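Local coordinates for putative nitrate transport protein (Thermoplasma volcanium, PDB 3MST), which is of uncertain function but probably takes part in nitrate transport, perhaps as a substrate-binding component, at residues A[84-97]-A[114-128]. Residues are numbered along the deposited sequence; the frame is centred on the assembly and turned at random. Where two conformers were deposited one is given.
With EDO (1,2-ethanediol), chain L; EDO (1,2-ethanediol), chain K; EDO (1,2-ethanediol), chain J.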
# COMPACT_ATOMS: atom_id res chain seq x y z
N LEU A 84 -4.60 9.67 -14.29
CA LEU A 84 -4.34 10.79 -15.17
C LEU A 84 -5.02 10.55 -16.50
O LEU A 84 -5.15 9.43 -16.95
CB LEU A 84 -2.86 10.95 -15.42
CG LEU A 84 -1.93 10.86 -14.20
CD1 LEU A 84 -0.47 11.13 -14.64
CD2 LEU A 84 -2.37 11.84 -13.09
N GLY A 85 -5.44 11.61 -17.16
CA GLY A 85 -5.89 11.48 -18.52
C GLY A 85 -7.27 10.90 -18.72
O GLY A 85 -8.15 10.94 -17.82
N ASP A 86 -7.43 10.31 -19.92
CA ASP A 86 -8.74 9.94 -20.44
C ASP A 86 -8.96 8.43 -20.38
O ASP A 86 -8.37 7.66 -21.14
CB ASP A 86 -8.85 10.45 -21.88
CG ASP A 86 -10.18 10.13 -22.54
OD1 ASP A 86 -11.09 9.52 -21.93
OD2 ASP A 86 -10.30 10.47 -23.74
N GLU A 87 -9.78 8.00 -19.41
CA GLU A 87 -10.06 6.58 -19.18
C GLU A 87 -10.81 5.88 -20.31
O GLU A 87 -10.93 4.66 -20.27
CB GLU A 87 -10.75 6.35 -17.84
CG GLU A 87 -9.88 6.61 -16.64
CD GLU A 87 -10.61 6.26 -15.36
OE1 GLU A 87 -10.81 5.03 -15.12
OE2 GLU A 87 -10.95 7.20 -14.61
N SER A 88 -11.34 6.64 -21.26
CA SER A 88 -12.01 6.07 -22.41
C SER A 88 -11.11 5.98 -23.64
O SER A 88 -11.63 5.80 -24.74
CB SER A 88 -13.20 6.94 -22.78
OG SER A 88 -12.76 8.06 -23.51
N SER A 89 -9.78 6.16 -23.46
CA SER A 89 -8.85 6.19 -24.58
C SER A 89 -8.32 4.85 -25.03
O SER A 89 -7.68 4.80 -26.05
CB SER A 89 -7.68 7.08 -24.22
OG SER A 89 -6.91 6.45 -23.16
N GLY A 90 -8.52 3.78 -24.26
CA GLY A 90 -8.04 2.45 -24.61
C GLY A 90 -6.68 2.00 -24.11
O GLY A 90 -6.26 0.86 -24.32
N ARG A 91 -5.95 2.92 -23.45
CA ARG A 91 -4.67 2.55 -22.84
C ARG A 91 -4.58 3.14 -21.44
O ARG A 91 -5.01 4.28 -21.24
CB ARG A 91 -3.48 3.10 -23.63
CG ARG A 91 -3.38 2.63 -25.03
CD ARG A 91 -2.09 3.14 -25.68
NE ARG A 91 -2.09 2.85 -27.13
CZ ARG A 91 -1.18 3.34 -27.96
NH1 ARG A 91 -0.19 4.06 -27.50
NH2 ARG A 91 -1.23 3.07 -29.25
N ILE A 92 -4.05 2.35 -20.52
CA ILE A 92 -3.66 2.84 -19.19
C ILE A 92 -2.16 2.58 -19.07
O ILE A 92 -1.69 1.45 -19.02
CB ILE A 92 -4.38 2.13 -18.02
CG1 ILE A 92 -5.89 2.23 -18.14
CG2 ILE A 92 -3.86 2.73 -16.68
CD1 ILE A 92 -6.68 1.37 -17.10
N TYR A 93 -1.40 3.67 -19.05
CA TYR A 93 0.04 3.61 -18.78
C TYR A 93 0.25 3.50 -17.28
O TYR A 93 -0.48 4.16 -16.51
CB TYR A 93 0.70 4.89 -19.36
CG TYR A 93 0.90 4.83 -20.86
CD1 TYR A 93 -0.13 5.16 -21.72
CD2 TYR A 93 2.06 4.28 -21.41
CE1 TYR A 93 0.02 5.05 -23.09
CE2 TYR A 93 2.21 4.17 -22.78
CZ TYR A 93 1.16 4.55 -23.60
OH TYR A 93 1.27 4.44 -24.97
N THR A 94 1.24 2.72 -16.87
CA THR A 94 1.54 2.60 -15.44
C THR A 94 3.00 2.28 -15.26
O THR A 94 3.80 2.41 -16.20
CB THR A 94 0.58 1.59 -14.79
OG1 THR A 94 0.61 1.73 -13.36
CG2 THR A 94 0.87 0.17 -15.21
N LEU A 95 3.37 1.95 -14.03
CA LEU A 95 4.73 1.65 -13.65
C LEU A 95 5.14 0.22 -13.97
O LEU A 95 4.46 -0.44 -14.75
CB LEU A 95 4.93 2.07 -12.20
CG LEU A 95 4.84 3.56 -11.89
CD1 LEU A 95 5.70 4.37 -12.84
CD2 LEU A 95 3.46 4.10 -11.78
N ARG A 96 6.28 -0.26 -13.51
CA ARG A 96 6.74 -1.53 -14.02
C ARG A 96 5.84 -2.68 -13.58
O ARG A 96 5.15 -2.61 -12.56
CB ARG A 96 8.18 -1.79 -13.60
CG ARG A 96 8.32 -2.03 -12.11
CD ARG A 96 9.78 -1.99 -11.61
NE ARG A 96 9.81 -2.38 -10.20
CZ ARG A 96 9.68 -1.53 -9.19
NH1 ARG A 96 9.55 -0.24 -9.43
NH2 ARG A 96 9.70 -1.97 -7.95
N LYS A 97 5.87 -3.76 -14.35
CA LYS A 97 5.10 -4.97 -14.09
C LYS A 97 5.39 -5.54 -12.71
O LYS A 97 6.54 -5.58 -12.23
CB LYS A 97 5.40 -6.07 -15.13
CG LYS A 97 4.92 -5.79 -16.52
CD LYS A 97 5.23 -6.96 -17.49
CE LYS A 97 4.58 -6.81 -18.87
NZ LYS A 97 4.47 -5.45 -19.48
N ALA A 114 -9.41 -1.22 -21.62
CA ALA A 114 -8.09 -0.71 -21.97
C ALA A 114 -7.04 -1.80 -21.98
O ALA A 114 -7.16 -2.83 -21.30
CB ALA A 114 -7.69 0.36 -20.99
N GLN A 115 -5.94 -1.51 -22.67
CA GLN A 115 -4.71 -2.24 -22.52
C GLN A 115 -3.75 -1.48 -21.60
O GLN A 115 -3.71 -0.27 -21.62
CB GLN A 115 -4.00 -2.47 -23.87
CG GLN A 115 -4.84 -3.24 -24.87
CD GLN A 115 -5.18 -4.61 -24.37
OE1 GLN A 115 -4.31 -5.31 -23.87
NE2 GLN A 115 -6.46 -5.03 -24.51
N VAL A 116 -3.05 -2.21 -20.76
CA VAL A 116 -2.04 -1.67 -19.83
C VAL A 116 -0.70 -1.65 -20.55
O VAL A 116 -0.26 -2.68 -21.06
CB VAL A 116 -1.99 -2.48 -18.51
CG1 VAL A 116 -0.83 -1.98 -17.62
CG2 VAL A 116 -3.33 -2.40 -17.80
N ILE A 117 -0.01 -0.52 -20.47
CA ILE A 117 1.36 -0.36 -20.98
C ILE A 117 2.24 0.03 -19.78
O ILE A 117 2.04 1.08 -19.18
CB ILE A 117 1.41 0.73 -22.08
CG1 ILE A 117 0.34 0.52 -23.18
CG2 ILE A 117 2.82 0.85 -22.68
CD1 ILE A 117 0.51 -0.74 -24.00
N ASN A 118 3.17 -0.86 -19.43
CA ASN A 118 4.10 -0.63 -18.32
C ASN A 118 5.23 0.27 -18.81
O ASN A 118 5.85 0.04 -19.87
CB ASN A 118 4.61 -1.97 -17.78
CG ASN A 118 3.47 -2.81 -17.28
OD1 ASN A 118 2.97 -3.68 -18.02
ND2 ASN A 118 2.97 -2.50 -16.09
N ALA A 119 5.54 1.29 -18.00
CA ALA A 119 6.44 2.35 -18.38
C ALA A 119 7.02 2.91 -17.08
O ALA A 119 7.29 2.16 -16.12
CB ALA A 119 5.74 3.46 -19.23
N ASP A 120 7.41 4.16 -17.13
CA ASP A 120 7.90 4.89 -15.96
C ASP A 120 7.08 6.16 -15.78
O ASP A 120 6.17 6.48 -16.55
CB ASP A 120 9.40 5.19 -16.12
CG ASP A 120 9.74 6.08 -17.25
OD1 ASP A 120 8.89 6.83 -17.78
OD2 ASP A 120 10.94 6.05 -17.63
N GLY A 121 7.32 6.85 -14.68
CA GLY A 121 6.47 7.94 -14.31
C GLY A 121 6.41 9.06 -15.34
O GLY A 121 5.35 9.61 -15.64
N ASP A 122 7.59 9.43 -15.87
CA ASP A 122 7.63 10.53 -16.84
C ASP A 122 6.82 10.15 -18.09
O ASP A 122 6.14 10.99 -18.66
CB ASP A 122 9.06 10.89 -17.25
CG ASP A 122 9.89 11.40 -16.09
OD1 ASP A 122 9.36 12.03 -15.19
OD2 ASP A 122 11.13 11.20 -16.10
N THR A 123 6.96 8.91 -18.54
CA THR A 123 6.22 8.44 -19.72
C THR A 123 4.73 8.43 -19.47
O THR A 123 3.90 8.84 -20.31
CB THR A 123 6.67 7.06 -20.13
OG1 THR A 123 8.04 7.13 -20.51
CG2 THR A 123 5.79 6.49 -21.29
N CYS A 124 4.35 8.01 -18.27
CA CYS A 124 2.95 8.03 -17.89
C CYS A 124 2.34 9.42 -17.97
O CYS A 124 1.26 9.64 -18.49
CB CYS A 124 2.77 7.49 -16.48
SG CYS A 124 2.97 5.68 -16.33
N ILE A 125 3.06 10.41 -17.42
CA ILE A 125 2.59 11.76 -17.49
C ILE A 125 2.44 12.24 -18.94
O ILE A 125 1.45 12.86 -19.31
CB ILE A 125 3.53 12.75 -16.67
CG1 ILE A 125 3.48 12.41 -15.18
CG2 ILE A 125 3.18 14.23 -16.96
CD1 ILE A 125 4.55 13.10 -14.39
N LYS A 126 3.46 12.02 -19.73
CA LYS A 126 3.45 12.47 -21.12
C LYS A 126 2.31 11.85 -21.90
O LYS A 126 1.58 12.55 -22.62
CB LYS A 126 4.79 12.14 -21.78
CG LYS A 126 4.81 12.56 -23.25
CD LYS A 126 6.18 12.48 -23.85
CE LYS A 126 6.64 11.09 -24.10
NZ LYS A 126 8.02 11.07 -24.75
N MSE A 127 2.15 10.53 -21.77
CA MSE A 127 1.12 9.88 -22.57
C MSE A 127 -0.30 10.23 -22.11
O MSE A 127 -1.23 10.29 -22.93
CB MSE A 127 1.36 8.40 -22.70
CG MSE A 127 2.72 7.99 -23.26
SE MSE A 127 3.11 8.82 -25.03
CE MSE A 127 1.82 7.79 -26.11
N ALA A 128 -0.49 10.47 -20.81
CA ALA A 128 -1.75 11.00 -20.35
C ALA A 128 -2.05 12.39 -20.93
O ALA A 128 -3.16 12.67 -21.38
CB ALA A 128 -1.84 10.97 -18.83
C1 EDO L . 11.46 8.25 -15.24
O1 EDO L . 10.15 8.43 -14.66
C2 EDO L . 12.53 7.67 -14.33
O2 EDO L . 12.09 6.47 -13.66
C1 EDO K . -5.63 -5.49 -20.29
O1 EDO K . -5.49 -6.78 -20.90
C2 EDO K . -4.28 -5.22 -19.69
O2 EDO K . -3.30 -5.11 -20.74
C1 EDO J . -3.88 0.41 -27.68
O1 EDO J . -4.54 1.61 -28.07
C2 EDO J . -4.92 -0.55 -27.20
O2 EDO J . -5.79 -0.80 -28.34
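Tyr93 pairs with Ile117 where strands 91-94 and 115-118 run parallel, the two strands of a beta-alpha-beta unit whose connecting helix is 100-112; strand 115-118 lies at one edge of its mixed sheet. Backbone hydrogen bonds alternate between the strands, from Gln115 N to Gly90 O through to Ala119 N to Thr94 O. Helix 121-128 packs on the face that carries Arg91, Tyr93 and Ile117, while helix 100-112 covers the other, touching Thr94 and Val116. The Tyr93 side chain sets out with CB 3.9 Å from Cys124 SG. With CG anti to the carbonyl carbon (chi1 -78°), its ring stands between strand and helix. CD1 and CE1 lie under Met127 CB, which makes a CH-pi contact 3.8 Å from the centroid of the Tyr93 ring. CD2 and CE2 turn to Ile117 on the opposite face, Tyr93 CE2 reaching Ile117 CG2 at 3.4 Å, while Ala119 CB sits at the ring edge. CZ meets Met127 CG, and the selenium of Met127, a selenomethionine, lies obliquely to the ring. At the tip, Tyr93 OH accepts a 2.9 Å hydrogen bond from Arg91 NH1, the oxygen lying 17° out of the guanidinium plane, and also touches Met127 CE. An alanine here would remove the ring and would probably open a gap between Ile117 and Met127 and leave Arg91 NH1 without this acceptor. At the end of strand 115-118, Asn118 holds the chain that leaves strand 91-94. Its ND2 bonds to Asp102 of the connecting helix, and Lys97, curling back through a bend at chi4, brings NZ to within 2.7 Å of Asn118 OD1 from above the carbonyl plane. The hydrogen bond from Asn118 ND2 to Leu95 O, 2.9 Å, is nearly straight, with the acceptor in the amide plane of Asn118.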